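Protein A49R (Vaccinia virus, PDB 4D5T) inhibits host NF-kappa-B activation by interacting with the host protein BTRC, which diminishes ubiquitination of NFKBIA and keeps p65/RELA in the cytoplasm. Local coordinates at residues M9-L13 and T56-I60; I16-V20 and P49-F53; K86-F90 and D100-L105; K92-I98 and V134-I139. All blocks are in the same frame, centred on the assembly; numbering follows the deposited sequence.

How the contacts relate
All four contacts join helices of one all-helical, Bcl-2-like chain. Contacts 1 and 2 lie on the same pair, helices 9-23 and 49-61, with centres 10 Å apart; contact 2 is nested inside the loop that contact 1 closes. Contacts 3 and 4 follow later in the sequence, share helix 95-109 and interleave along the chain, their centres 12 Å apart. Contact 3 lies across the chain's centre from contacts 1 and 2, with centres about 19 and 18 Å away. Contacts 2 and 4, their centres 13 Å apart, touch where Val20, Phe50 and Phe53 meet Ile135 and Ile139, and Val57 touches Ile103 between contacts 1 and 3. Helices distant in sequence are thus tied into one bundle.

Contact 1 of 4, residues M9-L13 and T56-I60; sequences MHTEL and TVYTI
Met9 lies along Ile60, and each atom of its side chain has a neighbour on segment 56-60. Its CB is 4.0 Å from Ile60 CD1; CG then passes beside Ile60 CG1 at the same separation. A bend at chi2 (-64°) turns the chain so that SD touches both Ile60 CG1 and the methyl of Thr56, 4.1 Å from Thr56 CG2. The terminal CE ends against both Ile60 CG1 and Thr59 CG2. Met9 and Ile60 are alongside each other and point opposite ways, whereas Leu13 and Ile60 meet tip to tip, with Leu13 CD1 3.7 Å from Ile60 CD1. The other branch of Leu13, CD2, reaches Thr56 CG2 and Val57 CG2.

This is an antiparallel helix pair: the segments of helices 9-23 and 49-61 run at 156° to each other, their axes 11.2 Å apart. That spacing is bridged by side chains, and Leu13 and Val57 both continue onto Ile146 of helix 132-150.

At the polar border, a water lies 2.9 Å from Glu12 OE2, to which it donates, and 2.5 Å from Thr56 OG1. Thr56 OG1 also bonds to Ser52 O, one turn earlier in its own helix. The methyl branch of Thr56 touches Glu12 CG as well as Leu13 CD2.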
loop_
_atom_site.group_PDB
_atom_site.type_symbol
_atom_site.label_atom_id
_atom_site.label_comp_id
_atom_site.label_asym_id
_atom_site.label_seq_id
_atom_site.Cartn_x
_atom_site.Cartn_y
_atom_site.Cartn_z
ATOM N N MET A 9 3.148 -12.020 -13.537
ATOM C CA MET A 9 3.183 -11.467 -12.167
ATOM C C MET A 9 3.949 -12.284 -11.105
ATOM O O MET A 9 4.341 -11.724 -10.059
ATOM C CB MET A 9 1.783 -11.210 -11.679
ATOM C CG MET A 9 1.070 -10.152 -12.498
ATOM S SD MET A 9 1.915 -8.534 -12.338
ATOM C CE MET A 9 0.613 -7.443 -12.770
ATOM N N HIS A 10 4.184 -13.581 -11.349
ATOM C CA HIS A 10 5.032 -14.362 -10.456
ATOM C C HIS A 10 6.441 -13.819 -10.528
ATOM O O HIS A 10 7.075 -13.541 -9.527
ATOM C CB HIS A 10 5.065 -15.836 -10.836
ATOM C CG HIS A 10 3.770 -16.541 -10.582
ATOM N ND1 HIS A 10 3.402 -16.986 -9.320
ATOM C CD2 HIS A 10 2.758 -16.869 -11.410
ATOM C CE1 HIS A 10 2.223 -17.576 -9.395
ATOM N NE2 HIS A 10 1.809 -17.515 -10.649
ATOM N N THR A 11 6.935 -13.693 -11.744
ATOM C CA THR A 11 8.232 -13.066 -11.970
ATOM C C THR A 11 8.289 -11.658 -11.445
ATOM O O THR A 11 9.278 -11.286 -10.833
ATOM C CB THR A 11 8.510 -13.057 -13.460
ATOM O OG1 THR A 11 8.562 -14.405 -13.894
ATOM C CG2 THR A 11 9.860 -12.407 -13.780
ATOM N N GLU A 12 7.241 -10.874 -11.675
ATOM C CA GLU A 12 7.243 -9.476 -11.257
ATOM C C GLU A 12 7.330 -9.359 -9.743
ATOM O O GLU A 12 8.119 -8.594 -9.214
ATOM C CB GLU A 12 6.021 -8.723 -11.710
ATOM C CG GLU A 12 6.173 -7.212 -11.487
ATOM C CD GLU A 12 7.311 -6.573 -12.297
ATOM O OE1 GLU A 12 7.636 -7.094 -13.353
ATOM O OE2 GLU A 12 7.855 -5.529 -11.896
ATOM N N LEU A 13 6.540 -10.163 -9.024
ATOM C CA LEU A 13 6.549 -10.076 -7.568
ATOM C C LEU A 13 7.805 -10.557 -6.937
ATOM O O LEU A 13 8.360 -9.894 -6.047
ATOM C CB LEU A 13 5.426 -10.849 -6.981
ATOM C CG LEU A 13 4.146 -10.096 -6.883
ATOM C CD1 LEU A 13 3.116 -11.092 -6.334
ATOM C CD2 LEU A 13 4.210 -8.890 -5.956
ATOM N N THR A 56 2.159 -2.956 -7.957
ATOM C CA THR A 56 2.002 -4.338 -8.458
ATOM C C THR A 56 0.946 -5.113 -7.683
ATOM O O THR A 56 0.063 -5.721 -8.278
ATOM C CB THR A 56 3.340 -5.034 -8.526
ATOM O OG1 THR A 56 4.143 -4.337 -9.467
ATOM C CG2 THR A 56 3.188 -6.478 -8.992
ATOM N N VAL A 57 0.961 -5.040 -6.336
ATOM C CA VAL A 57 0.001 -5.758 -5.566
ATOM C C VAL A 57 -1.390 -5.210 -5.798
ATOM O O VAL A 57 -2.387 -5.978 -5.991
ATOM C CB VAL A 57 0.352 -5.679 -4.031
ATOM C CG1 VAL A 57 -0.754 -6.268 -3.143
ATOM C CG2 VAL A 57 1.639 -6.402 -3.758
ATOM N N TYR A 58 -1.513 -3.885 -5.805
ATOM C CA TYR A 58 -2.813 -3.243 -6.083
ATOM C C TYR A 58 -3.398 -3.764 -7.420
ATOM O O TYR A 58 -4.584 -4.081 -7.541
ATOM C CB TYR A 58 -2.607 -1.734 -6.123
ATOM C CG TYR A 58 -3.828 -0.911 -6.247
ATOM C CD1 TYR A 58 -4.354 -0.620 -7.486
ATOM C CD2 TYR A 58 -4.462 -0.397 -5.122
ATOM C CE1 TYR A 58 -5.470 0.187 -7.610
ATOM C CE2 TYR A 58 -5.598 0.401 -5.231
ATOM C CZ TYR A 58 -6.097 0.658 -6.468
ATOM O OH TYR A 58 -7.184 1.450 -6.596
ATOM N N THR A 59 -2.541 -3.845 -8.422
ATOM C CA THR A 59 -2.926 -4.264 -9.787
ATOM C C THR A 59 -3.334 -5.742 -9.786
ATOM O O THR A 59 -4.315 -6.108 -10.416
ATOM C CB THR A 59 -1.773 -4.052 -10.764
ATOM O OG1 THR A 59 -1.531 -2.663 -10.858
ATOM C CG2 THR A 59 -2.137 -4.575 -12.153
ATOM N N ILE A 60 -2.551 -6.582 -9.118
ATOM C CA ILE A 60 -2.894 -8.006 -8.980
ATOM C C ILE A 60 -4.249 -8.269 -8.309
ATOM O O ILE A 60 -5.053 -9.074 -8.799
ATOM C CB ILE A 60 -1.789 -8.722 -8.222
ATOM C CG1 ILE A 60 -0.572 -8.776 -9.136
ATOM C CG2 ILE A 60 -2.215 -10.109 -7.764
ATOM C CD1 ILE A 60 0.657 -9.202 -8.409
HETATM O O HOH W 1 6.607 -4.236 -9.656
#

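Contact 2 of 4, residues I16-V20 and P49-F53; sequences ISQLV and PFISF
Val20 and Ile16 press directly on the first turn of helix 49-61, in an antiparallel helix pair of the Bcl-2-like fold. The segment axes approach to 8.7 Å at 152°, and Val20 and Pro49 have CA atoms 5.2 Å apart. In this first shell Val20 CG2 meets backbone as much as side chain: it lies 3.5 Å from Pro49 O and 3.8 Å from Pro49 CB, with Phe50 CB a little farther off. Leu19 crosses the proline ring at about a right angle, with its CG and CD2 against CB and CG of Pro49.

The branches of Ile16 spread over Pro49, Ser52 and Phe53. CG1, anti to the backbone N (chi1 -161°), lies against Pro49 O and Phe53 N and carries CD1 out to Ser52, 3.6 Å from Ser52 OG. CG2 instead comes to the edge of the Phe53 ring, near its plane.

Further out, Val20 packs on Ile135 and Ile139 of helix 132-150, and Phe50 on Leu32 and Ile36 of helix 29-40. Phe53 also meets Leu13, a turn before Ile16 in helix 9-23. At the edge of that Phe53 ring, the nearest approach is between Ile16 CG2 and Phe53 CD1, 4.0 Å apart.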
loop_
_atom_site.group_PDB
_atom_site.type_symbol
_atom_site.label_atom_id
_atom_site.label_comp_id
_atom_site.label_asym_id
_atom_site.label_seq_id
_atom_site.Cartn_x
_atom_site.Cartn_y
_atom_site.Cartn_z
ATOM N N ILE A 16 10.472 -7.672 -7.844
ATOM C CA ILE A 16 10.325 -6.382 -7.146
ATOM C C ILE A 16 10.564 -6.546 -5.626
ATOM O O ILE A 16 11.167 -5.685 -4.983
ATOM C CB ILE A 16 9.034 -5.667 -7.461
ATOM C CG1 ILE A 16 9.148 -4.173 -7.107
ATOM C CG2 ILE A 16 7.856 -6.286 -6.781
ATOM C CD1 ILE A 16 10.122 -3.400 -7.985
ATOM N N SER A 17 10.145 -7.676 -5.066
ATOM C CA SER A 17 10.414 -7.935 -3.628
ATOM C C SER A 17 11.924 -8.075 -3.350
ATOM O O SER A 17 12.412 -7.523 -2.354
ATOM C CB SER A 17 9.632 -9.153 -3.089
ATOM O OG SER A 17 9.942 -10.350 -3.765
ATOM N N GLN A 18 12.645 -8.693 -4.258
ATOM C CA GLN A 18 14.110 -8.714 -4.216
ATOM C C GLN A 18 14.730 -7.312 -4.319
ATOM O O GLN A 18 15.703 -7.019 -3.631
ATOM C CB GLN A 18 14.718 -9.574 -5.337
ATOM C CG GLN A 18 14.703 -11.057 -5.131
ATOM C CD GLN A 18 15.438 -11.560 -3.854
ATOM O OE1 GLN A 18 16.286 -10.876 -3.249
ATOM N NE2 GLN A 18 15.043 -12.758 -3.401
ATOM N N LEU A 19 14.169 -6.465 -5.167
ATOM C CA LEU A 19 14.658 -5.057 -5.283
ATOM C C LEU A 19 14.405 -4.256 -4.009
ATOM O O LEU A 19 15.273 -3.518 -3.556
ATOM C CB LEU A 19 14.042 -4.362 -6.482
ATOM C CG LEU A 19 14.676 -2.999 -6.807
ATOM C CD1 LEU A 19 16.149 -3.163 -7.177
ATOM C CD2 LEU A 19 13.940 -2.288 -7.928
ATOM N N VAL A 20 13.247 -4.472 -3.378
ATOM C CA VAL A 20 12.966 -3.827 -2.110
ATOM C C VAL A 20 13.999 -4.172 -1.050
ATOM O O VAL A 20 14.566 -3.278 -0.437
ATOM C CB VAL A 20 11.554 -4.185 -1.566
ATOM C CG1 VAL A 20 11.391 -3.646 -0.162
ATOM C CG2 VAL A 20 10.503 -3.599 -2.496
ATOM N N PRO A 49 11.221 1.211 -4.917
ATOM C CA PRO A 49 10.795 -0.139 -5.129
ATOM C C PRO A 49 9.657 -0.614 -4.242
ATOM O O PRO A 49 8.866 -1.456 -4.681
ATOM C CB PRO A 49 12.055 -0.984 -4.839
ATOM C CG PRO A 49 13.148 -0.050 -4.722
ATOM C CD PRO A 49 12.637 1.356 -4.556
ATOM N N PHE A 50 9.554 -0.090 -3.012
ATOM C CA PHE A 50 8.430 -0.426 -2.216
ATOM C C PHE A 50 7.100 0.078 -2.815
ATOM O O PHE A 50 6.057 -0.611 -2.710
ATOM C CB PHE A 50 8.580 0.053 -0.746
ATOM C CG PHE A 50 7.464 -0.433 0.150
ATOM C CD1 PHE A 50 7.309 -1.759 0.418
ATOM C CD2 PHE A 50 6.633 0.446 0.799
ATOM C CE1 PHE A 50 6.296 -2.237 1.299
ATOM C CE2 PHE A 50 5.619 0.013 1.612
ATOM C CZ PHE A 50 5.470 -1.323 1.922
ATOM N N ILE A 51 7.123 1.259 -3.397
ATOM C CA ILE A 51 5.917 1.808 -4.084
ATOM C C ILE A 51 5.612 1.006 -5.383
ATOM O O ILE A 51 4.471 0.646 -5.628
ATOM C CB ILE A 51 6.098 3.305 -4.373
ATOM C CG1 ILE A 51 6.355 4.124 -3.108
ATOM C CG2 ILE A 51 4.904 3.878 -5.102
ATOM C CD1 ILE A 51 5.476 3.879 -1.916
ATOM N N SER A 52 6.642 0.612 -6.142
ATOM C CA SER A 52 6.415 -0.353 -7.224
ATOM C C SER A 52 5.796 -1.682 -6.768
ATOM O O SER A 52 4.838 -2.181 -7.404
ATOM C CB SER A 52 7.711 -0.556 -8.032
ATOM O OG SER A 52 7.395 -1.417 -9.111
ATOM N N PHE A 53 6.262 -2.209 -5.648
ATOM C CA PHE A 53 5.645 -3.401 -4.994
ATOM C C PHE A 53 4.185 -3.140 -4.708
ATOM O O PHE A 53 3.307 -3.940 -5.111
ATOM C CB PHE A 53 6.428 -3.816 -3.744
ATOM C CG PHE A 53 5.767 -4.902 -2.923
ATOM C CD1 PHE A 53 5.956 -6.233 -3.251
ATOM C CD2 PHE A 53 5.046 -4.579 -1.820
ATOM C CE1 PHE A 53 5.334 -7.231 -2.535
ATOM C CE2 PHE A 53 4.502 -5.617 -1.007
ATOM C CZ PHE A 53 4.635 -6.918 -1.408
#

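Contact 3 of 4, residues K86-F90 and D100-L105; sequences KFMSF and DAIITL
Lys86 and Asp100 cross at a slant, and Lys86 NZ donates to Asp100 OD2 over 2.7 Å in a salt bridge that uses the syn lone pair of the carboxylate oxygen. The lysine chain is bent at chi2 (-55°) and extended beyond it, which takes it across Thr104 at about a right angle. Lys86 CE consequently rests 3.6 Å from Thr104 OG1.

Nearer the backbone, Ala101 is the point of closest backbone approach: its CA lies 4.9 Å from Lys86 CA, and its methyl sits 3.4 Å from Lys86 O. Such a small side chain fits this close crossing between segment 86-90 and helix 95-109.

Phe90 presents its rim to the same helix. Ile102 CG1 lies in the ring plane, 3.7 Å from Phe90 CE1, while Leu105 CD1 approaches the edge near CE2. Phe90 CD2 stands 3.5 Å above the plane of the Phe87 ring, over its centre, an edge-to-face relation within segment 86-90. Ile102 and Leu105 carry this apolar side on to Ile40 of helix 29-40, in the interior of the Bcl-2-like fold.

Thr104 OG1 and Thr104 N bond to Asp100 O from opposite faces of its carbonyl plane. The hydroxyl is thereby engaged within its own helix, and Lys86 meets it through CE while NZ serves the carboxylate. The ion pair probably stabilises both charges at this partly exposed margin.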
loop_
_atom_site.group_PDB
_atom_site.type_symbol
_atom_site.label_atom_id
_atom_site.label_comp_id
_atom_site.label_asym_id
_atom_site.label_seq_id
_atom_site.Cartn_x
_atom_site.Cartn_y
_atom_site.Cartn_z
ATOM N N LYS A 86 -7.509 0.375 10.346
ATOM C CA LYS A 86 -6.387 0.003 9.461
ATOM C C LYS A 86 -5.073 0.703 9.894
ATOM O O LYS A 86 -4.001 0.104 9.862
ATOM C CB LYS A 86 -6.662 0.388 8.040
ATOM C CG LYS A 86 -7.813 -0.345 7.330
ATOM C CD LYS A 86 -7.718 -1.838 7.327
ATOM C CE LYS A 86 -8.779 -2.432 6.430
ATOM N NZ LYS A 86 -8.694 -3.911 6.441
ATOM N N PHE A 87 -5.202 1.937 10.385
ATOM C CA PHE A 87 -4.010 2.712 10.830
ATOM C C PHE A 87 -3.198 2.048 11.845
ATOM O O PHE A 87 -1.962 2.099 11.753
ATOM C CB PHE A 87 -4.338 4.106 11.327
ATOM C CG PHE A 87 -3.284 5.101 10.941
ATOM C CD1 PHE A 87 -2.152 5.133 11.734
ATOM C CD2 PHE A 87 -3.314 5.813 9.821
ATOM C CE1 PHE A 87 -1.122 5.978 11.453
ATOM C CE2 PHE A 87 -2.262 6.650 9.493
ATOM C CZ PHE A 87 -1.162 6.717 10.307
ATOM N N MET A 88 -3.832 1.339 12.770
ATOM C CA MET A 88 -3.068 0.725 13.811
ATOM C C MET A 88 -2.039 -0.309 13.276
ATOM O O MET A 88 -1.089 -0.564 13.971
ATOM C CB MET A 88 -3.955 0.091 14.886
ATOM C CG MET A 88 -4.901 1.053 15.607
ATOM S SD MET A 88 -4.212 2.654 16.102
ATOM C CE MET A 88 -5.616 3.718 16.352
ATOM N N SER A 89 -2.246 -0.867 12.067
ATOM C CA SER A 89 -1.300 -1.849 11.484
ATOM C C SER A 89 0.078 -1.223 11.368
ATOM O O SER A 89 1.079 -1.901 11.474
ATOM C CB SER A 89 -1.752 -2.402 10.098
ATOM O OG SER A 89 -3.041 -3.036 10.152
ATOM N N PHE A 90 0.130 0.078 11.158
ATOM C CA PHE A 90 1.437 0.767 10.987
ATOM C C PHE A 90 2.274 0.706 12.236
ATOM O O PHE A 90 3.523 0.877 12.196
ATOM C CB PHE A 90 1.284 2.220 10.590
ATOM C CG PHE A 90 0.695 2.438 9.261
ATOM C CD1 PHE A 90 1.239 1.856 8.139
ATOM C CD2 PHE A 90 -0.454 3.185 9.133
ATOM C CE1 PHE A 90 0.683 2.045 6.910
ATOM C CE2 PHE A 90 -1.020 3.388 7.901
ATOM C CZ PHE A 90 -0.443 2.823 6.763
ATOM N N ASP A 100 -2.216 -4.127 3.360
ATOM C CA ASP A 100 -3.696 -3.993 3.310
ATOM C C ASP A 100 -4.163 -2.603 3.740
ATOM O O ASP A 100 -5.067 -2.018 3.100
ATOM C CB ASP A 100 -4.315 -5.096 4.222
ATOM C CG ASP A 100 -5.849 -5.031 4.292
ATOM O OD1 ASP A 100 -6.506 -5.250 3.281
ATOM O OD2 ASP A 100 -6.378 -4.707 5.345
ATOM N N ALA A 101 -3.577 -2.047 4.818
ATOM C CA ALA A 101 -3.933 -0.743 5.260
ATOM C C ALA A 101 -3.660 0.309 4.207
ATOM O O ALA A 101 -4.543 1.149 3.931
ATOM C CB ALA A 101 -3.225 -0.373 6.577
ATOM N N ILE A 102 -2.469 0.290 3.601
ATOM C CA ILE A 102 -2.118 1.251 2.600
ATOM C C ILE A 102 -3.065 1.189 1.387
ATOM O O ILE A 102 -3.510 2.221 0.929
ATOM C CB ILE A 102 -0.641 1.063 2.150
ATOM C CG1 ILE A 102 0.308 1.487 3.305
ATOM C CG2 ILE A 102 -0.317 1.903 0.969
ATOM C CD1 ILE A 102 1.725 0.949 3.172
ATOM N N ILE A 103 -3.348 -0.020 0.915
ATOM C CA ILE A 103 -4.221 -0.195 -0.234
ATOM C C ILE A 103 -5.637 0.214 0.094
ATOM O O ILE A 103 -6.285 0.901 -0.706
ATOM C CB ILE A 103 -4.118 -1.634 -0.723
ATOM C CG1 ILE A 103 -2.778 -1.753 -1.461
ATOM C CG2 ILE A 103 -5.303 -2.001 -1.587
ATOM C CD1 ILE A 103 -2.474 -3.151 -1.890
ATOM N N THR A 104 -6.096 -0.105 1.300
ATOM C CA THR A 104 -7.447 0.333 1.738
ATOM C C THR A 104 -7.542 1.864 1.785
ATOM O O THR A 104 -8.545 2.459 1.311
ATOM C CB THR A 104 -7.792 -0.229 3.126
ATOM O OG1 THR A 104 -7.865 -1.656 3.044
ATOM C CG2 THR A 104 -9.168 0.291 3.580
ATOM N N LEU A 105 -6.510 2.516 2.299
ATOM C CA LEU A 105 -6.489 3.968 2.359
ATOM C C LEU A 105 -6.535 4.543 0.926
ATOM O O LEU A 105 -7.171 5.582 0.674
ATOM C CB LEU A 105 -5.280 4.511 3.162
ATOM C CG LEU A 105 -5.393 4.150 4.665
ATOM C CD1 LEU A 105 -4.127 4.529 5.392
ATOM C CD2 LEU A 105 -6.540 4.743 5.391
HETATM O O HOH W 2 -4.845 -3.701 7.985
#

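Contact 4 of 4, residues K92-I98 and V134-I139; sequences KDNLENI and VIRENI
A knob-into-hole contact joins the first turn of helix 95-109 to helix 132-150: Leu95 is the knob, seated among Val134, Ile135, Asn138 and Ile139. Its CB meets Asn138 CB at 3.7 Å. With chi1 near 180° (-176°), CG stands beside the carbonyl carbon and the two methyls beyond it part, CD1 going to Ile135 CG1 and CD2 lying 3.6 Å from Ile139 N. Val134 packs over the loop and the first turn: its CG1 meets Asp93 O, Leu95 CB and, at 4.0 Å, Ile98 CD1, while CG2 faces Lys92 O.

The start of the helix that carries the knob is fixed by Asn94, the N-cap, whose OD1 accepts from Asn97 N at 2.8 Å with an N-H...O angle of 155°.

Asn138 has both an apolar and a polar role. Besides touching Leu95 through CB, it donates from ND2 to Val134 O, 3.0 Å away, in the carbonyl plane and on a lone pair. The same ND2 also donates to a water 2.9 Å distant, and that water donates to Asp93 O, making a bridge between the loop and the helix.

Around this joint, Ile135 and Ile139 pack on Phe50 and Phe53, respectively, of helix 49-61; Leu95 also touches Leu142, farther along helix 132-150, and Ile98 rests on Ser89 and Phe90 of segment 86-90.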
loop_
_atom_site.group_PDB
_atom_site.type_symbol
_atom_site.label_atom_id
_atom_site.label_comp_id
_atom_site.label_asym_id
_atom_site.label_seq_id
_atom_site.Cartn_x
_atom_site.Cartn_y
_atom_site.Cartn_z
ATOM N N LYS A 92 2.251 -1.967 14.290
ATOM C CA LYS A 92 2.447 -3.402 14.633
ATOM C C LYS A 92 3.410 -4.070 13.681
ATOM O O LYS A 92 3.931 -3.403 12.792
ATOM C CB LYS A 92 1.078 -4.093 14.656
ATOM C CG LYS A 92 0.173 -3.513 15.731
ATOM C CD LYS A 92 -1.195 -4.146 15.736
ATOM C CE LYS A 92 -1.244 -5.213 16.823
ATOM N NZ LYS A 92 -2.639 -5.394 17.306
ATOM N N ASP A 93 3.644 -5.373 13.849
ATOM C CA ASP A 93 4.717 -6.080 13.162
ATOM C C ASP A 93 4.277 -7.008 12.043
ATOM O O ASP A 93 5.035 -7.941 11.663
ATOM C CB ASP A 93 5.536 -6.909 14.170
ATOM C CG ASP A 93 6.247 -6.036 15.200
ATOM O OD1 ASP A 93 6.537 -4.844 14.925
ATOM O OD2 ASP A 93 6.510 -6.543 16.302
ATOM N N ASN A 94 3.095 -6.787 11.510
ATOM C CA ASN A 94 2.569 -7.640 10.443
ATOM C C ASN A 94 2.546 -6.870 9.127
ATOM O O ASN A 94 1.762 -5.939 8.967
ATOM C CB ASN A 94 1.154 -8.149 10.828
ATOM C CG ASN A 94 0.544 -9.100 9.792
ATOM O OD1 ASN A 94 0.458 -8.813 8.609
ATOM N ND2 ASN A 94 0.109 -10.267 10.276
ATOM N N LEU A 95 3.375 -7.261 8.186
ATOM C CA LEU A 95 3.485 -6.519 6.925
ATOM C C LEU A 95 2.274 -6.692 6.042
ATOM O O LEU A 95 1.884 -5.755 5.380
ATOM C CB LEU A 95 4.747 -6.935 6.141
ATOM C CG LEU A 95 5.006 -6.138 4.853
ATOM C CD1 LEU A 95 5.251 -4.658 5.144
ATOM C CD2 LEU A 95 6.218 -6.782 4.116
ATOM N N GLU A 96 1.705 -7.889 5.996
ATOM C CA GLU A 96 0.486 -8.091 5.212
ATOM C C GLU A 96 -0.582 -7.091 5.613
ATOM O O GLU A 96 -1.235 -6.469 4.778
ATOM C CB GLU A 96 -0.045 -9.507 5.344
ATOM C CG GLU A 96 -1.233 -9.808 4.455
ATOM C CD GLU A 96 -1.487 -11.346 4.411
ATOM O OE1 GLU A 96 -1.160 -12.051 5.368
ATOM O OE2 GLU A 96 -1.913 -11.863 3.401
ATOM N N ASN A 97 -0.695 -6.857 6.897
ATOM C CA ASN A 97 -1.708 -5.870 7.403
ATOM C C ASN A 97 -1.392 -4.465 7.063
ATOM O O ASN A 97 -2.310 -3.642 6.825
ATOM C CB ASN A 97 -1.968 -6.059 8.920
ATOM C CG ASN A 97 -2.667 -7.378 9.223
ATOM O OD1 ASN A 97 -3.232 -7.984 8.353
ATOM N ND2 ASN A 97 -2.665 -7.780 10.459
ATOM N N ILE A 98 -0.101 -4.139 7.074
ATOM C CA ILE A 98 0.358 -2.839 6.634
ATOM C C ILE A 98 0.073 -2.565 5.150
ATOM O O ILE A 98 -0.437 -1.483 4.791
ATOM C CB ILE A 98 1.867 -2.669 6.954
ATOM C CG1 ILE A 98 2.020 -2.448 8.460
ATOM C CG2 ILE A 98 2.471 -1.487 6.167
ATOM C CD1 ILE A 98 3.417 -2.610 8.954
ATOM N N VAL A 134 9.817 -3.851 9.609
ATOM C CA VAL A 134 8.763 -4.768 9.264
ATOM C C VAL A 134 8.829 -5.087 7.749
ATOM O O VAL A 134 8.535 -6.206 7.364
ATOM C CB VAL A 134 7.397 -4.170 9.630
ATOM C CG1 VAL A 134 6.353 -5.209 9.448
ATOM C CG2 VAL A 134 7.419 -3.805 11.085
ATOM N N ILE A 135 9.193 -4.138 6.900
ATOM C CA ILE A 135 9.348 -4.450 5.454
ATOM C C ILE A 135 10.528 -5.494 5.293
ATOM O O ILE A 135 10.349 -6.500 4.648
ATOM C CB ILE A 135 9.593 -3.179 4.630
ATOM C CG1 ILE A 135 8.304 -2.267 4.648
ATOM C CG2 ILE A 135 9.926 -3.423 3.151
ATOM C CD1 ILE A 135 8.458 -0.846 4.171
ATOM N N ARG A 136 11.674 -5.199 5.901
ATOM C CA ARG A 136 12.881 -6.021 5.761
ATOM C C ARG A 136 12.603 -7.451 6.154
ATOM O O ARG A 136 13.040 -8.383 5.500
ATOM C CB ARG A 136 13.918 -5.683 6.876
ATOM C CG ARG A 136 14.911 -4.642 6.584
ATOM C CD ARG A 136 15.961 -4.393 7.679
ATOM N NE ARG A 136 16.229 -2.979 7.571
ATOM C CZ ARG A 136 15.879 -2.008 8.406
ATOM N NH1 ARG A 136 15.304 -2.233 9.586
ATOM N NH2 ARG A 136 16.222 -0.743 8.094
ATOM N N GLU A 137 11.980 -7.594 7.304
ATOM C CA GLU A 137 11.796 -8.879 7.887
ATOM C C GLU A 137 10.791 -9.759 7.121
ATOM O O GLU A 137 10.843 -10.981 7.236
ATOM C CB GLU A 137 11.425 -8.655 9.353
ATOM C CG GLU A 137 11.497 -9.856 10.268
ATOM C CD GLU A 137 11.512 -9.564 11.762
ATOM O OE1 GLU A 137 11.546 -8.415 12.309
ATOM O OE2 GLU A 137 11.577 -10.603 12.425
ATOM N N ASN A 138 9.835 -9.138 6.433
ATOM C CA ASN A 138 8.696 -9.859 5.930
ATOM C C ASN A 138 8.399 -9.764 4.418
ATOM O O ASN A 138 7.555 -10.511 3.930
ATOM C CB ASN A 138 7.437 -9.379 6.684
ATOM C CG ASN A 138 7.482 -9.665 8.148
ATOM O OD1 ASN A 138 7.446 -10.835 8.560
ATOM N ND2 ASN A 138 7.722 -8.608 8.957
ATOM N N ILE A 139 9.070 -8.897 3.638
ATOM C CA ILE A 139 8.629 -8.730 2.250
ATOM C C ILE A 139 8.741 -9.955 1.334
ATOM O O ILE A 139 7.861 -10.225 0.494
ATOM C CB ILE A 139 9.260 -7.489 1.532
ATOM C CG1 ILE A 139 8.447 -7.184 0.237
ATOM C CG2 ILE A 139 10.740 -7.629 1.306
ATOM C CD1 ILE A 139 8.238 -5.778 -0.060
HETATM O O HOH W 3 7.588 -8.616 11.838
#